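Local coordinates for coenzyme PQQ synthesis protein B (Methylobacterium extorquens, PDB 4Z7R), which may take part in the transport of pyrroloquinoline quinone or its precursor to the periplasm, and carries a metallo-beta-lactamase fold that binds zinc, at residues A[40-45]-A[190-195]; A[48-53]-A[145-150]; A[54-59]-A[82-87]; A[214-219]-A[263-268]. All coordinates share one frame; numbering follows the deposited sequence.

Contact 1: residues A[40-45]-A[190-195]; sequences SSIAVS and LAYIPG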
loop_
_atom_site.group_PDB
_atom_site.type_symbol
_atom_site.label_atom_id
_atom_site.label_comp_id
_atom_site.label_asym_id
_atom_site.label_seq_id
_atom_site.Cartn_x
_atom_site.Cartn_y
_atom_site.Cartn_z
ATOM N N SER A 40 3.727 4.444 -9.003
ATOM C CA SER A 40 5.019 5.052 -9.328
ATOM C C SER A 40 6.095 5.006 -8.246
ATOM O O SER A 40 5.990 5.660 -7.208
ATOM C CB SER A 40 4.785 6.519 -9.720
ATOM O OG SER A 40 5.989 7.161 -10.100
ATOM N N SER A 41 7.142 4.239 -8.532
ATOM C CA SER A 41 8.334 4.163 -7.691
ATOM C C SER A 41 9.450 3.451 -8.442
ATOM O O SER A 41 9.195 2.502 -9.183
ATOM C CB SER A 41 8.041 3.431 -6.380
ATOM O OG SER A 41 9.224 3.298 -5.607
ATOM N N ILE A 42 10.685 3.912 -8.263
ATOM C CA ILE A 42 11.840 3.219 -8.823
ATOM C C ILE A 42 12.940 3.118 -7.777
ATOM O O ILE A 42 12.951 3.862 -6.795
ATOM C CB ILE A 42 12.410 3.915 -10.091
ATOM C CG1 ILE A 42 13.182 5.184 -9.718
ATOM C CG2 ILE A 42 11.301 4.199 -11.115
ATOM C CD1 ILE A 42 13.988 5.772 -10.870
ATOM N N ALA A 43 13.856 2.182 -7.983
ATOM C CA ALA A 43 15.017 2.056 -7.115
ATOM C C ALA A 43 16.285 2.104 -7.953
ATOM O O ALA A 43 16.334 1.541 -9.047
ATOM C CB ALA A 43 14.951 0.774 -6.307
ATOM N N VAL A 44 17.302 2.792 -7.450
ATOM C CA VAL A 44 18.548 2.950 -8.189
ATOM C C VAL A 44 19.728 2.623 -7.281
ATOM O O VAL A 44 19.711 2.954 -6.095
ATOM C CB VAL A 44 18.691 4.387 -8.752
ATOM C CG1 VAL A 44 20.008 4.553 -9.492
ATOM C CG2 VAL A 44 17.523 4.721 -9.671
ATOM N N SER A 45 20.747 1.974 -7.838
ATOM C CA SER A 45 21.940 1.614 -7.077
ATOM C C SER A 45 23.204 1.792 -7.908
ATOM O O SER A 45 23.215 1.488 -9.101
ATOM C CB SER A 45 21.852 0.168 -6.590
ATOM O OG SER A 45 23.056 -0.226 -5.951
ATOM N N LEU A 190 21.001 9.466 -15.333
ATOM C CA LEU A 190 19.582 9.144 -15.429
ATOM C C LEU A 190 18.718 10.320 -15.006
ATOM O O LEU A 190 18.916 10.893 -13.933
ATOM C CB LEU A 190 19.249 7.926 -14.559
ATOM C CG LEU A 190 17.764 7.640 -14.304
ATOM C CD1 LEU A 190 17.043 7.249 -15.577
ATOM C CD2 LEU A 190 17.589 6.567 -13.237
ATOM N N ALA A 191 17.756 10.673 -15.852
ATOM C CA ALA A 191 16.774 11.686 -15.496
ATOM C C ALA A 191 15.443 11.021 -15.164
ATOM O O ALA A 191 14.871 10.301 -15.980
ATOM C CB ALA A 191 16.606 12.696 -16.627
ATOM N N TYR A 192 14.972 11.256 -13.945
ATOM C CA TYR A 192 13.710 10.702 -13.465
ATOM C C TYR A 192 12.745 11.819 -13.100
ATOM O O TYR A 192 12.946 12.532 -12.116
ATOM C CB TYR A 192 13.959 9.782 -12.269
ATOM C CG TYR A 192 12.717 9.257 -11.582
ATOM C CD1 TYR A 192 11.873 8.349 -12.203
ATOM C CD2 TYR A 192 12.403 9.665 -10.291
ATOM C CE1 TYR A 192 10.739 7.867 -11.558
ATOM C CE2 TYR A 192 11.284 9.191 -9.639
ATOM C CZ TYR A 192 10.455 8.295 -10.275
ATOM O OH TYR A 192 9.341 7.833 -9.615
ATOM N N ILE A 193 11.707 11.977 -13.914
ATOM C CA ILE A 193 10.729 13.048 -13.745
ATOM C C ILE A 193 9.325 12.469 -13.922
ATOM O O ILE A 193 8.714 12.621 -14.980
ATOM C CB ILE A 193 10.960 14.201 -14.752
ATOM C CG1 ILE A 193 12.439 14.603 -14.793
ATOM C CG2 ILE A 193 10.090 15.403 -14.408
ATOM C CD1 ILE A 193 12.807 15.451 -15.987
ATOM N N PRO A 194 8.813 11.783 -12.887
ATOM C CA PRO A 194 7.526 11.083 -12.990
ATOM C C PRO A 194 6.317 12.013 -13.104
ATOM O O PRO A 194 5.265 11.581 -13.576
ATOM C CB PRO A 194 7.460 10.286 -11.685
ATOM C CG PRO A 194 8.305 11.065 -10.729
ATOM C CD PRO A 194 9.424 11.629 -11.555
ATOM N N GLY A 195 6.461 13.264 -12.680
ATOM C CA GLY A 195 5.375 14.224 -12.771
ATOM C C GLY A 195 5.832 15.546 -13.360
ATOM O O GLY A 195 6.767 16.163 -12.859
#
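This contact lies inside the beta sandwich of the metallo-beta-lactamase fold, where Ile-42 of one sheet packs on Tyr-192 of the other. The strands 41-45 and 190-193 run nearly antiparallel, 158° apart, but their axes stay 10.0 Å from each other. Side chains bridge most of the gap, with no clear hydrogen bond between the two segments. Ile-42 CD1 sits over one face of the Tyr-192 ring, 3.9 Å from its centroid, in a CH-pi contact. It is shifted toward Tyr-192 CD1, while Ile-42 CG2 reaches Tyr-192 CE1 at 3.7 Å. Ile-42 CG1 lies between its own backbone N and carbonyl carbon (chi1 75°), which swings CD1 across the ring. The opposite face is covered from its own strand end by Pro-194 CD, so the ring is held between the two residues. Farther along, Val-44 CG2 meets Leu-190 CD2 at 4.0 Å. At the other end Ser-40 OG touches Pro-194 CB, 3.8 Å away. The tyrosine ring stands up from its strand with CG opposite the backbone N (chi1 174°). The side chain of Ser-40 is about 5 Å from a bound zinc ion and makes a weak hydrogen bond to His-93 NE2. The apolar layer therefore gives way to polar groups toward the metal. Such face-to-face sheet packing is the core of the alpha-beta/beta-alpha sandwich of this superfamily.

Contact 2: residues A[48-53]-A[145-150]; sequences GERWLL and PVPGLS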
loop_
_atom_site.group_PDB
_atom_site.type_symbol
_atom_site.label_atom_id
_atom_site.label_comp_id
_atom_site.label_asym_id
_atom_site.label_seq_id
_atom_site.Cartn_x
_atom_site.Cartn_y
_atom_site.Cartn_z
ATOM N N GLY A 48 24.545 -2.233 -6.991
ATOM C CA GLY A 48 23.650 -3.375 -7.016
ATOM C C GLY A 48 23.326 -3.983 -5.661
ATOM O O GLY A 48 22.613 -4.983 -5.585
ATOM N N GLU A 49 23.840 -3.389 -4.588
ATOM C CA GLU A 49 23.585 -3.906 -3.244
ATOM C C GLU A 49 22.980 -2.840 -2.331
ATOM O O GLU A 49 22.141 -3.138 -1.481
ATOM C CB GLU A 49 24.875 -4.456 -2.626
ATOM C CG GLU A 49 25.465 -5.632 -3.393
ATOM C CD GLU A 49 26.649 -6.261 -2.686
ATOM O OE1 GLU A 49 27.216 -7.233 -3.226
ATOM O OE2 GLU A 49 27.012 -5.790 -1.588
ATOM N N ARG A 50 23.412 -1.598 -2.518
ATOM C CA ARG A 50 22.927 -0.481 -1.720
ATOM C C ARG A 50 22.038 0.399 -2.588
ATOM O O ARG A 50 22.478 0.915 -3.614
ATOM C CB ARG A 50 24.100 0.320 -1.153
ATOM C CG ARG A 50 24.947 -0.461 -0.159
ATOM C CD ARG A 50 26.217 0.293 0.197
ATOM N NE ARG A 50 27.100 0.430 -0.959
ATOM C CZ ARG A 50 28.294 1.013 -0.923
ATOM N NH1 ARG A 50 28.754 1.520 0.213
ATOM N NH2 ARG A 50 29.028 1.088 -2.023
ATOM N N TRP A 51 20.786 0.572 -2.174
ATOM C CA TRP A 51 19.791 1.183 -3.045
ATOM C C TRP A 51 19.172 2.463 -2.504
ATOM O O TRP A 51 18.979 2.627 -1.298
ATOM C CB TRP A 51 18.674 0.181 -3.344
ATOM C CG TRP A 51 19.138 -1.027 -4.088
ATOM C CD1 TRP A 51 19.767 -2.119 -3.569
ATOM C CD2 TRP A 51 19.017 -1.262 -5.495
ATOM N NE1 TRP A 51 20.046 -3.023 -4.566
ATOM C CE2 TRP A 51 19.594 -2.521 -5.758
ATOM C CE3 TRP A 51 18.476 -0.532 -6.558
ATOM C CZ2 TRP A 51 19.647 -3.065 -7.039
ATOM C CZ3 TRP A 51 18.533 -1.072 -7.831
ATOM C CH2 TRP A 51 19.111 -2.327 -8.060
ATOM N N LEU A 52 18.871 3.369 -3.427
ATOM C CA LEU A 52 18.064 4.541 -3.140
ATOM C C LEU A 52 16.663 4.317 -3.684
ATOM O O LEU A 52 16.494 4.000 -4.861
ATOM C CB LEU A 52 18.670 5.798 -3.766
ATOM C CG LEU A 52 17.745 7.021 -3.816
ATOM C CD1 LEU A 52 17.554 7.620 -2.428
ATOM C CD2 LEU A 52 18.268 8.068 -4.794
ATOM N N LEU A 53 15.662 4.479 -2.826
ATOM C CA LEU A 53 14.275 4.398 -3.257
ATOM C C LEU A 53 13.764 5.771 -3.661
ATOM O O LEU A 53 13.825 6.717 -2.881
ATOM C CB LEU A 53 13.399 3.818 -2.144
ATOM C CG LEU A 53 11.985 3.401 -2.542
ATOM C CD1 LEU A 53 12.017 2.097 -3.301
ATOM C CD2 LEU A 53 11.106 3.278 -1.307
ATOM N N PRO A 145 23.328 10.146 -1.532
ATOM C CA PRO A 145 22.615 9.350 -0.525
ATOM C C PRO A 145 23.147 7.924 -0.418
ATOM O O PRO A 145 22.936 7.255 0.593
ATOM C CB PRO A 145 21.172 9.353 -1.036
ATOM C CG PRO A 145 21.298 9.524 -2.514
ATOM C CD PRO A 145 22.516 10.376 -2.742
ATOM N N VAL A 146 23.825 7.473 -1.468
ATOM C CA VAL A 146 24.511 6.187 -1.484
ATOM C C VAL A 146 25.893 6.438 -2.074
ATOM O O VAL A 146 26.010 7.175 -3.051
ATOM C CB VAL A 146 23.749 5.126 -2.318
ATOM C CG1 VAL A 146 24.518 3.810 -2.358
ATOM C CG2 VAL A 146 22.347 4.904 -1.766
ATOM N N PRO A 147 26.945 5.860 -1.471
ATOM C CA PRO A 147 28.295 6.136 -1.982
ATOM C C PRO A 147 28.442 5.794 -3.465
ATOM O O PRO A 147 28.186 4.662 -3.878
ATOM C CB PRO A 147 29.184 5.243 -1.117
ATOM C CG PRO A 147 28.425 5.116 0.169
ATOM C CD PRO A 147 26.977 5.044 -0.245
ATOM N N GLY A 148 28.840 6.787 -4.252
ATOM C CA GLY A 148 29.017 6.615 -5.682
ATOM C C GLY A 148 27.807 7.069 -6.478
ATOM O O GLY A 148 27.854 7.144 -7.706
ATOM N N LEU A 149 26.719 7.379 -5.783
ATOM C CA LEU A 149 25.494 7.800 -6.453
ATOM C C LEU A 149 25.177 9.254 -6.144
ATOM O O LEU A 149 24.804 9.591 -5.021
ATOM C CB LEU A 149 24.320 6.907 -6.044
ATOM C CG LEU A 149 23.020 7.109 -6.828
ATOM C CD1 LEU A 149 23.134 6.461 -8.197
ATOM C CD2 LEU A 149 21.834 6.543 -6.060
ATOM N N SER A 150 25.319 10.111 -7.150
ATOM C CA SER A 150 25.030 11.531 -6.985
ATOM C C SER A 150 23.635 11.861 -7.491
ATOM O O SER A 150 23.226 11.413 -8.565
ATOM C CB SER A 150 26.075 12.381 -7.713
ATOM O OG SER A 150 26.167 12.009 -9.078
#
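Val-146 forms the main bump of this contact, pressed against Arg-50 and the start of strand 51-54 at the rim of the metallo-beta-lactamase sandwich. It starts a type II beta turn from Val-146 to Leu-149, closed by the hydrogen bond from Leu-149 N to Val-146 O at 2.8 Å. Gly-148 takes the positive phi angle of this turn. The two branches of Val-146 do different work. CG1 lies against Arg-50 CB at 3.7 Å. CG2 faces the peptide link between Trp-51 and Leu-52 and is 4.1 Å from Leu-52 N. Leu-52 is the bump from the other side. It enters a hollow lined by Pro-145, Val-146 and Leu-149. Its CB touches Leu-149 CD2 at 4.0 Å, and the two side chains lie roughly perpendicular. Its CD2 reaches on to Pro-145 CG. Leu-52 CG points opposite the backbone N (chi1 166°), and with chi2 at 72° CD2 turns to Pro-145. Leu-149 also packs on Val-44 and Ile-183, so this packing joins that of the layer between the sheets. The outer end of the contact is more open. Here the Arg-50 chain bends at chi3 (-65°) and its end passes the CG-CD edge of Pro-147. Arg-50 NE is fixed by a salt bridge to Asp-47 OD2. Pro-147 CD rests over one guanidinium face, away from its centre, while Pro-147 CG comes within 3.6 Å of Arg-50 NH1.

Contact 3: residues A[54-59]-A[82-87]; sequences LNASPD and HAVLLT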
loop_
_atom_site.group_PDB
_atom_site.type_symbol
_atom_site.label_atom_id
_atom_site.label_comp_id
_atom_site.label_asym_id
_atom_site.label_seq_id
_atom_site.Cartn_x
_atom_site.Cartn_y
_atom_site.Cartn_z
ATOM N N LEU A 54 13.263 5.880 -4.886
ATOM C CA LEU A 54 12.660 7.126 -5.333
ATOM C C LEU A 54 11.143 7.012 -5.256
ATOM O O LEU A 54 10.527 6.275 -6.026
ATOM C CB LEU A 54 13.123 7.485 -6.745
ATOM C CG LEU A 54 14.561 8.023 -6.755
ATOM C CD1 LEU A 54 15.557 6.932 -7.122
ATOM C CD2 LEU A 54 14.707 9.227 -7.668
ATOM N N ASN A 55 10.574 7.735 -4.292
ATOM C CA ASN A 55 9.152 7.707 -3.943
ATOM C C ASN A 55 8.765 6.393 -3.264
ATOM O O ASN A 55 9.372 5.342 -3.499
ATOM C CB ASN A 55 8.280 8.009 -5.172
ATOM C CG ASN A 55 8.472 9.423 -5.689
ATOM O OD1 ASN A 55 8.496 10.381 -4.915
ATOM N ND2 ASN A 55 8.610 9.559 -7.003
ATOM N N ALA A 56 7.731 6.463 -2.433
ATOM C CA ALA A 56 7.295 5.320 -1.637
ATOM C C ALA A 56 5.790 5.126 -1.807
ATOM O O ALA A 56 4.988 5.805 -1.167
ATOM C CB ALA A 56 7.650 5.480 -0.169
ATOM N N SER A 57 5.420 4.203 -2.690
ATOM C CA SER A 57 4.034 4.048 -3.126
ATOM C C SER A 57 3.205 3.190 -2.166
ATOM O O SER A 57 3.761 2.456 -1.353
ATOM C CB SER A 57 4.009 3.443 -4.534
ATOM O OG SER A 57 3.792 2.045 -4.483
ATOM N N PRO A 58 1.863 3.284 -2.255
ATOM C CA PRO A 58 0.998 2.440 -1.423
ATOM C C PRO A 58 1.234 0.941 -1.639
ATOM O O PRO A 58 0.842 0.136 -0.795
ATOM C CB PRO A 58 -0.414 2.837 -1.871
ATOM C CG PRO A 58 -0.263 4.225 -2.395
ATOM C CD PRO A 58 1.079 4.240 -3.059
ATOM N N ASP A 59 1.856 0.583 -2.760
ATOM C CA ASP A 59 2.110 -0.814 -3.100
ATOM C C ASP A 59 3.500 -1.287 -2.678
ATOM O O ASP A 59 3.935 -2.360 -3.087
ATOM C CB ASP A 59 1.966 -1.026 -4.607
ATOM C CG ASP A 59 0.602 -0.624 -5.132
ATOM O OD1 ASP A 59 -0.391 -1.299 -4.796
ATOM O OD2 ASP A 59 0.529 0.368 -5.889
ATOM N N HIS A 82 18.770 1.994 1.507
ATOM C CA HIS A 82 19.559 2.869 2.369
ATOM C C HIS A 82 18.931 4.244 2.519
ATOM O O HIS A 82 19.128 4.913 3.532
ATOM C CB HIS A 82 20.979 3.024 1.816
ATOM C CG HIS A 82 21.912 1.925 2.217
ATOM N ND1 HIS A 82 21.526 0.604 2.275
ATOM C CD2 HIS A 82 23.217 1.951 2.576
ATOM C CE1 HIS A 82 22.552 -0.137 2.655
ATOM N NE2 HIS A 82 23.590 0.657 2.843
ATOM N N ALA A 83 18.179 4.669 1.511
ATOM C CA ALA A 83 17.595 6.003 1.532
ATOM C C ALA A 83 16.333 6.088 0.688
ATOM O O ALA A 83 16.127 5.294 -0.228
ATOM C CB ALA A 83 18.618 7.030 1.058
ATOM N N VAL A 84 15.483 7.056 1.012
ATOM C CA VAL A 84 14.281 7.306 0.230
ATOM C C VAL A 84 14.234 8.777 -0.155
ATOM O O VAL A 84 14.486 9.655 0.673
ATOM C CB VAL A 84 12.999 6.925 1.002
ATOM C CG1 VAL A 84 11.757 7.207 0.156
ATOM C CG2 VAL A 84 13.045 5.465 1.411
ATOM N N LEU A 85 13.953 9.035 -1.426
ATOM C CA LEU A 85 13.795 10.394 -1.924
ATOM C C LEU A 85 12.383 10.588 -2.476
ATOM O O LEU A 85 11.893 9.764 -3.245
ATOM C CB LEU A 85 14.845 10.701 -2.997
ATOM C CG LEU A 85 14.607 11.923 -3.885
ATOM C CD1 LEU A 85 14.725 13.208 -3.080
ATOM C CD2 LEU A 85 15.584 11.928 -5.054
ATOM N N LEU A 86 11.736 11.676 -2.075
ATOM C CA LEU A 86 10.414 12.027 -2.593
ATOM C C LEU A 86 10.498 13.115 -3.657
ATOM O O LEU A 86 11.158 14.133 -3.455
ATOM C CB LEU A 86 9.497 12.490 -1.461
ATOM C CG LEU A 86 9.420 11.587 -0.232
ATOM C CD1 LEU A 86 8.611 12.255 0.873
ATOM C CD2 LEU A 86 8.826 10.244 -0.606
ATOM N N THR A 87 9.840 12.894 -4.793
ATOM C CA THR A 87 9.830 13.886 -5.864
ATOM C C THR A 87 8.636 14.839 -5.749
ATOM O O THR A 87 8.658 15.940 -6.303
ATOM C CB THR A 87 9.812 13.214 -7.256
ATOM O OG1 THR A 87 8.630 12.414 -7.399
ATOM C CG2 THR A 87 11.041 12.339 -7.437
#
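Asn-55 makes three hydrogen bonds to Leu-85 and Thr-87. Its backbone N donates to Leu-85 O at 2.6 Å. Its side-chain amide spans Thr-87. Thr-87 N donates to Asn-55 OD1 at 2.9 Å in an almost straight bond (172°), although the donor is tilted 22° from the carbonyl plane. Asn-55 ND2 donates to Thr-87 OG1, also at 2.9 Å, with the oxygen close to the amide plane. The backbone donor Thr-87 N identifies OD1 and so fixes the flip of the amide. ND2 has a further partner in Tyr-192 OH, so the amide links both sheets. Thr-87 OG1 can face the amide because it lies between its own backbone N and carbonyl carbon (chi1 61°). Asn-55 itself has positive phi, and here the chain leaves the parallel pairing of Leu-54 with Leu-85. Those two leucines lie side by side and point the same way, with their CD2 atoms 3.9 Å apart. Next in the chain, Ala-56 CB only brushes Val-84 CG1 at 4.5 Å. The following Ser-57 makes an ST turn, its OG accepting from Asp-59 N. Strand 81-85 sits between strands 51-54 and 106-110 in the sheet. Helix 91-94 packs on Asn-55, Leu-86 and Thr-87, while Asp-59, just before helix 60-66, forms a salt bridge with Arg-61 of the second subunit.

Contact 4: residues A[214-219]-A[263-268]; sequences LFDGTV and FVHINN. With ZN (zinc ion), chain D; ZN (zinc ion), chain C.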
loop_
_atom_site.group_PDB
_atom_site.type_symbol
_atom_site.label_atom_id
_atom_site.label_comp_id
_atom_site.label_asym_id
_atom_site.label_seq_id
_atom_site.Cartn_x
_atom_site.Cartn_y
_atom_site.Cartn_z
ATOM N N LEU A 214 13.336 8.775 -17.632
ATOM C CA LEU A 214 12.082 8.181 -17.194
ATOM C C LEU A 214 11.122 9.327 -16.917
ATOM O O LEU A 214 11.351 10.135 -16.015
ATOM C CB LEU A 214 12.283 7.299 -15.961
ATOM C CG LEU A 214 12.717 5.844 -16.192
ATOM C CD1 LEU A 214 13.980 5.728 -17.047
ATOM C CD2 LEU A 214 12.909 5.139 -14.859
ATOM N N PHE A 215 10.056 9.402 -17.707
ATOM C CA PHE A 215 9.245 10.615 -17.765
ATOM C C PHE A 215 7.739 10.374 -17.640
ATOM O O PHE A 215 7.224 9.337 -18.063
ATOM C CB PHE A 215 9.541 11.362 -19.070
ATOM C CG PHE A 215 8.946 12.738 -19.132
ATOM C CD1 PHE A 215 9.580 13.810 -18.520
ATOM C CD2 PHE A 215 7.760 12.965 -19.811
ATOM C CE1 PHE A 215 9.036 15.081 -18.577
ATOM C CE2 PHE A 215 7.212 14.236 -19.874
ATOM C CZ PHE A 215 7.851 15.295 -19.255
ATOM N N ASP A 216 7.066 11.352 -17.038
ATOM C CA ASP A 216 5.607 11.434 -16.933
ATOM C C ASP A 216 4.918 10.930 -18.198
ATOM O O ASP A 216 5.013 11.551 -19.254
ATOM C CB ASP A 216 5.212 12.889 -16.641
ATOM C CG ASP A 216 3.750 13.055 -16.248
ATOM O OD1 ASP A 216 2.888 12.249 -16.659
ATOM O OD2 ASP A 216 3.464 14.025 -15.514
ATOM N N GLY A 217 4.217 9.808 -18.070
ATOM C CA GLY A 217 3.430 9.257 -19.159
ATOM C C GLY A 217 1.980 9.050 -18.762
ATOM O O GLY A 217 1.322 8.126 -19.240
ATOM N N THR A 218 1.488 9.908 -17.873
ATOM C CA THR A 218 0.161 9.751 -17.288
ATOM C C THR A 218 -0.954 9.655 -18.330
ATOM O O THR A 218 -1.787 8.750 -18.272
ATOM C CB THR A 218 -0.157 10.913 -16.329
ATOM O OG1 THR A 218 0.902 11.048 -15.375
ATOM C CG2 THR A 218 -1.470 10.658 -15.595
ATOM N N VAL A 219 -0.973 10.588 -19.278
ATOM C CA VAL A 219 -2.022 10.597 -20.297
ATOM C C VAL A 219 -1.467 10.703 -21.717
ATOM O O VAL A 219 -0.493 11.412 -21.975
ATOM C CB VAL A 219 -3.029 11.750 -20.065
ATOM C CG1 VAL A 219 -3.723 11.592 -18.721
ATOM C CG2 VAL A 219 -2.344 13.112 -20.170
ATOM N N PHE A 263 8.565 5.911 -20.614
ATOM C CA PHE A 263 7.415 6.483 -19.929
ATOM C C PHE A 263 7.118 5.720 -18.648
ATOM O O PHE A 263 7.031 4.497 -18.663
ATOM C CB PHE A 263 6.174 6.473 -20.826
ATOM C CG PHE A 263 6.133 7.590 -21.825
ATOM C CD1 PHE A 263 6.142 8.910 -21.404
ATOM C CD2 PHE A 263 6.059 7.323 -23.180
ATOM C CE1 PHE A 263 6.093 9.946 -22.320
ATOM C CE2 PHE A 263 6.004 8.354 -24.102
ATOM C CZ PHE A 263 6.025 9.666 -23.670
ATOM N N VAL A 264 6.972 6.448 -17.546
ATOM C CA VAL A 264 6.489 5.875 -16.297
ATOM C C VAL A 264 5.278 6.673 -15.819
ATOM O O VAL A 264 4.849 7.611 -16.494
ATOM C CB VAL A 264 7.583 5.868 -15.204
ATOM C CG1 VAL A 264 8.771 5.032 -15.652
ATOM C CG2 VAL A 264 8.025 7.288 -14.878
ATOM N N HIS A 265 4.733 6.296 -14.663
ATOM C CA HIS A 265 3.594 6.993 -14.067
ATOM C C HIS A 265 2.415 7.043 -15.034
ATOM O O HIS A 265 1.792 8.088 -15.215
ATOM C CB HIS A 265 3.997 8.413 -13.644
ATOM C CG HIS A 265 3.030 9.066 -12.708
ATOM N ND1 HIS A 265 1.908 9.738 -13.145
ATOM C CD2 HIS A 265 3.025 9.163 -11.358
ATOM C CE1 HIS A 265 1.250 10.213 -12.104
ATOM N NE2 HIS A 265 1.906 9.879 -11.007
ATOM N N ILE A 266 2.128 5.912 -15.667
ATOM C CA ILE A 266 1.062 5.821 -16.658
ATOM C C ILE A 266 -0.295 5.519 -16.020
ATOM O O ILE A 266 -0.442 4.530 -15.306
ATOM C CB ILE A 266 1.393 4.746 -17.704
ATOM C CG1 ILE A 266 2.773 5.026 -18.308
ATOM C CG2 ILE A 266 0.330 4.710 -18.784
ATOM C CD1 ILE A 266 3.420 3.826 -18.951
ATOM N N ASN A 267 -1.289 6.365 -16.281
ATOM C CA ASN A 267 -2.603 6.172 -15.669
ATOM C C ASN A 267 -3.336 4.990 -16.280
ATOM O O ASN A 267 -3.105 4.636 -17.434
ATOM C CB ASN A 267 -3.465 7.428 -15.794
ATOM C CG ASN A 267 -4.602 7.452 -14.787
ATOM O OD1 ASN A 267 -4.383 7.266 -13.594
ATOM N ND2 ASN A 267 -5.826 7.662 -15.267
ATOM N N ASN A 268 -4.232 4.391 -15.502
ATOM C CA ASN A 268 -4.975 3.220 -15.951
ATOM C C ASN A 268 -5.800 3.486 -17.208
ATOM O O ASN A 268 -6.203 2.556 -17.896
ATOM C CB ASN A 268 -5.891 2.711 -14.833
ATOM C CG ASN A 268 -7.027 3.667 -14.524
ATOM O OD1 ASN A 268 -8.079 3.628 -15.167
ATOM N ND2 ASN A 268 -6.823 4.531 -13.536
HETATM ZN ZN ZN D . 1.082 10.246 -9.101
HETATM ZN ZN ZN C . -9.471 2.086 -15.370
HETATM O O HOH W 1 -1.107 10.236 -9.695
HETATM O O HOH W 2 2.386 11.636 -8.398
#
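Thr-218 and His-265 meet where two parallel strands of the metallo-beta-lactamase fold, 212-216 and 260-264, run out into loops, the second of which carries two zinc ligands. The strand ends form the tight part. Val-264 N donates to Phe-215 O at 2.9 Å, and Gly-217 N donates to Val-264 O at 2.8 Å. Gly-217 CA packs 3.5 Å from Phe-263 CD1, a close backbone approach. Apolar contacts flank this part. Phe-263 CE1 comes to the edge of the Phe-215 ring, 4.3 Å from Phe-215 CD2, and Leu-214 rests on Val-264 CG1. Past the glycine the backbones still touch, with Asn-267 N donating to Thr-218 O at 3.1 Å. Here a chain of hydrogen bonds replaces the apolar packing. Asp-216 OD1 accepts from both Thr-218 N and Thr-218 OG1, the first closing an Asx turn. Thr-218 OG1 in turn accepts from His-265 ND1 at 2.8 Å, close to the ring plane. Thr-218 is thus the second-shell residue, and Asp-216 holds it in turn. The bond to ND1 and the zinc bond at NE2 together hold the imidazole; His-265 CG lies opposite the backbone N (chi1 -164°). The looser side is at the metal, where two waters bind the zinc with Asp-92. At the far end Asn-268 joins Cys-19, Cys-21 and Cys-24 round the second zinc, which Asn-268 OD1 binds at 2.1 Å.

From the N terminus the chain first lays down residues 40-45 and 48-53, which lie in the first sheet, and 54-59 leads out of it. Contact 3 closes the shortest loop of the three that begin here, when the chain returns at 82-87 beside 54-59. Contact 2 closes next at 145-150 and encloses contact 3. Contact 1 closes last of these, at 190-195, and encloses both. Contact 4 comes afterwards in series, between 214-219 and 263-268. Contact 3 ties the exit from the first sheet to the neighbouring strand, contact 4 works within the second, and contacts 1 and 2 join the two. Strand 188-193 of contact 1 pairs directly with strand 212-216 of contact 4.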